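Local atomic coordinates of 2-dehydropantoate 2-reductase (Enterococcus faecium, PDB entry 3WFI), a protein that acts as an NADH-dependent D-mandelate dehydrogenase of the ketopantoate reductase family, interconverting D-2-hydroxy acids and 2-keto acids. Residues S146-N151 with D178-S183. Sequence-based numbering, arbitrary orientation.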
loop_
_atom_site.group_PDB
_atom_site.type_symbol
_atom_site.label_atom_id
_atom_site.label_comp_id
_atom_site.label_asym_id
_atom_site.label_seq_id
_atom_site.Cartn_x
_atom_site.Cartn_y
_atom_site.Cartn_z
ATOM N N SER B 146 -36.031 9.668 -12.538
ATOM C CA SER B 146 -35.691 11.090 -12.495
ATOM C C SER B 146 -34.219 11.318 -12.836
ATOM O O SER B 146 -33.429 10.379 -12.921
ATOM C CB SER B 146 -35.959 11.654 -11.100
ATOM O OG SER B 146 -35.028 11.127 -10.169
ATOM N N VAL B 147 -33.878 12.587 -13.032
ATOM C CA VAL B 147 -32.510 13.002 -13.280
ATOM C C VAL B 147 -32.216 14.225 -12.429
ATOM O O VAL B 147 -33.049 15.130 -12.313
ATOM C CB VAL B 147 -32.276 13.350 -14.776
ATOM C CG1 VAL B 147 -30.849 13.827 -15.005
ATOM C CG2 VAL B 147 -32.600 12.152 -15.666
ATOM N N GLU B 148 -31.027 14.250 -11.841
ATOM C CA GLU B 148 -30.533 15.410 -11.119
ATOM C C GLU B 148 -29.191 15.777 -11.724
ATOM O O GLU B 148 -28.379 14.891 -12.000
ATOM C CB GLU B 148 -30.368 15.132 -9.622
ATOM C CG GLU B 148 -31.680 14.772 -8.929
ATOM C CD GLU B 148 -31.550 14.695 -7.418
ATOM O OE1 GLU B 148 -30.411 14.611 -6.915
ATOM O OE2 GLU B 148 -32.598 14.716 -6.739
ATOM N N LEU B 149 -28.967 17.072 -11.944
ATOM C CA LEU B 149 -27.753 17.518 -12.636
ATOM C C LEU B 149 -27.262 18.867 -12.153
ATOM O O LEU B 149 -28.028 19.662 -11.599
ATOM C CB LEU B 149 -27.967 17.527 -14.164
ATOM C CG LEU B 149 -28.975 18.514 -14.775
ATOM C CD1 LEU B 149 -28.364 19.900 -14.959
ATOM C CD2 LEU B 149 -29.487 18.006 -16.114
ATOM N N GLN B 150 -25.970 19.106 -12.368
ATOM C CA GLN B 150 -25.303 20.300 -11.890
ATOM C C GLN B 150 -24.267 20.806 -12.888
ATOM O O GLN B 150 -23.587 20.020 -13.539
ATOM C CB GLN B 150 -24.600 19.999 -10.567
ATOM C CG GLN B 150 -24.041 21.240 -9.887
ATOM C CD GLN B 150 -23.535 20.977 -8.486
ATOM O OE1 GLN B 150 -23.440 19.828 -8.046
ATOM N NE2 GLN B 150 -23.236 22.057 -7.758
ATOM N N ASN B 151 -24.148 22.123 -12.980
ATOM C CA ASN B 151 -23.070 22.753 -13.729
ATOM C C ASN B 151 -21.728 22.580 -13.015
ATOM O O ASN B 151 -21.640 22.705 -11.802
ATOM C CB ASN B 151 -23.347 24.250 -13.956
ATOM C CG ASN B 151 -23.477 25.030 -12.657
ATOM O OD1 ASN B 151 -24.403 24.805 -11.882
ATOM N ND2 ASN B 151 -22.548 25.941 -12.411
ATOM N N ASP B 178 -27.644 21.505 -6.498
ATOM C CA ASP B 178 -26.309 22.037 -6.209
ATOM C C ASP B 178 -25.494 21.090 -5.334
ATOM O O ASP B 178 -24.433 21.451 -4.827
ATOM C CB ASP B 178 -26.390 23.430 -5.574
ATOM C CG ASP B 178 -27.056 23.431 -4.195
ATOM O OD1 ASP B 178 -27.348 22.345 -3.651
ATOM O OD2 ASP B 178 -27.297 24.539 -3.658
ATOM N N ASN B 179 -25.975 19.868 -5.154
ATOM C CA ASN B 179 -25.280 18.961 -4.243
ATOM C C ASN B 179 -24.698 17.754 -4.953
ATOM O O ASN B 179 -24.129 16.883 -4.292
ATOM C CB ASN B 179 -26.238 18.523 -3.143
ATOM C CG ASN B 179 -25.541 17.827 -1.987
ATOM O OD1 ASN B 179 -25.829 16.667 -1.696
ATOM N ND2 ASN B 179 -24.603 18.524 -1.337
ATOM N N ILE B 180 -24.772 17.741 -6.291
ATOM C CA ILE B 180 -24.337 16.591 -7.107
ATOM C C ILE B 180 -22.824 16.395 -6.982
ATOM O O ILE B 180 -22.347 15.276 -6.835
ATOM C CB ILE B 180 -24.641 16.782 -8.618
ATOM C CG1 ILE B 180 -26.132 16.939 -8.872
ATOM C CG2 ILE B 180 -24.110 15.613 -9.438
ATOM C CD1 ILE B 180 -26.982 15.811 -8.328
ATOM N N HIS B 181 -22.080 17.489 -7.064
ATOM C CA HIS B 181 -20.622 17.426 -7.124
ATOM C C HIS B 181 -20.110 16.879 -5.785
ATOM O O HIS B 181 -19.254 15.990 -5.734
ATOM C CB HIS B 181 -20.061 18.821 -7.384
ATOM C CG HIS B 181 -18.666 18.837 -7.920
ATOM N ND1 HIS B 181 -17.880 17.708 -8.034
ATOM C CD2 HIS B 181 -17.910 19.870 -8.358
ATOM C CE1 HIS B 181 -16.705 18.048 -8.533
ATOM N NE2 HIS B 181 -16.694 19.356 -8.728
ATOM N N TYR B 182 -20.667 17.415 -4.701
ATOM C CA TYR B 182 -20.348 16.971 -3.356
ATOM C C TYR B 182 -20.650 15.499 -3.197
ATOM O O TYR B 182 -19.809 14.758 -2.696
ATOM C CB TYR B 182 -21.153 17.755 -2.325
ATOM C CG TYR B 182 -20.816 17.430 -0.872
ATOM C CD1 TYR B 182 -20.020 18.274 -0.117
ATOM C CD2 TYR B 182 -21.318 16.281 -0.259
ATOM C CE1 TYR B 182 -19.739 17.997 1.208
ATOM C CE2 TYR B 182 -21.035 15.978 1.067
ATOM C CZ TYR B 182 -20.241 16.845 1.799
ATOM O OH TYR B 182 -19.940 16.546 3.107
ATOM N N SER B 183 -21.838 15.069 -3.633
ATOM C CA SER B 183 -22.271 13.698 -3.395
ATOM C C SER B 183 -21.451 12.715 -4.226
ATOM O O SER B 183 -21.202 11.585 -3.794
ATOM C CB SER B 183 -23.786 13.517 -3.624
ATOM O OG SER B 183 -24.034 12.891 -4.859
#
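A nearly straight chain, chi1 -172° setting CG opposite the backbone N, carries the terminal amide of Q150 from strand 147-151 to the first turn of helix 180-191, where it meets the backbone of D178, I180 and H181. The case illustrates how a side-chain carbonyl can serve a backbone amide in the first turn of a helix: OE1 of Q150 accepts a hydrogen bond from N of H181 at 2.9 Å, the donor tilted 22° from the carbonyl plane, and lies 3.0 Å from N of I180. The other half of the same amide gives a weak bond, NE2 of Q150 to O of D178 at 3.2 Å. Next to these polar contacts, I180 turns CG1 beside its own backbone N (chi1 -61°); CG1 then lies 3.8 Å from CB of Q150, while CD1 comes 3.7 Å from CB of E148. I124 of strand 122-127 also touches both Q150 and I180. Strand 147-151 belongs to the Rossmann-type sheet, whereas helix 180-191 begins the helical C-terminal part, so the contact spans their junction. The helix dipole probably polarises the Q150 carbonyl, and the firm bond at OE1 and the weak one at NE2 together probably limit rotation of the terminal amide.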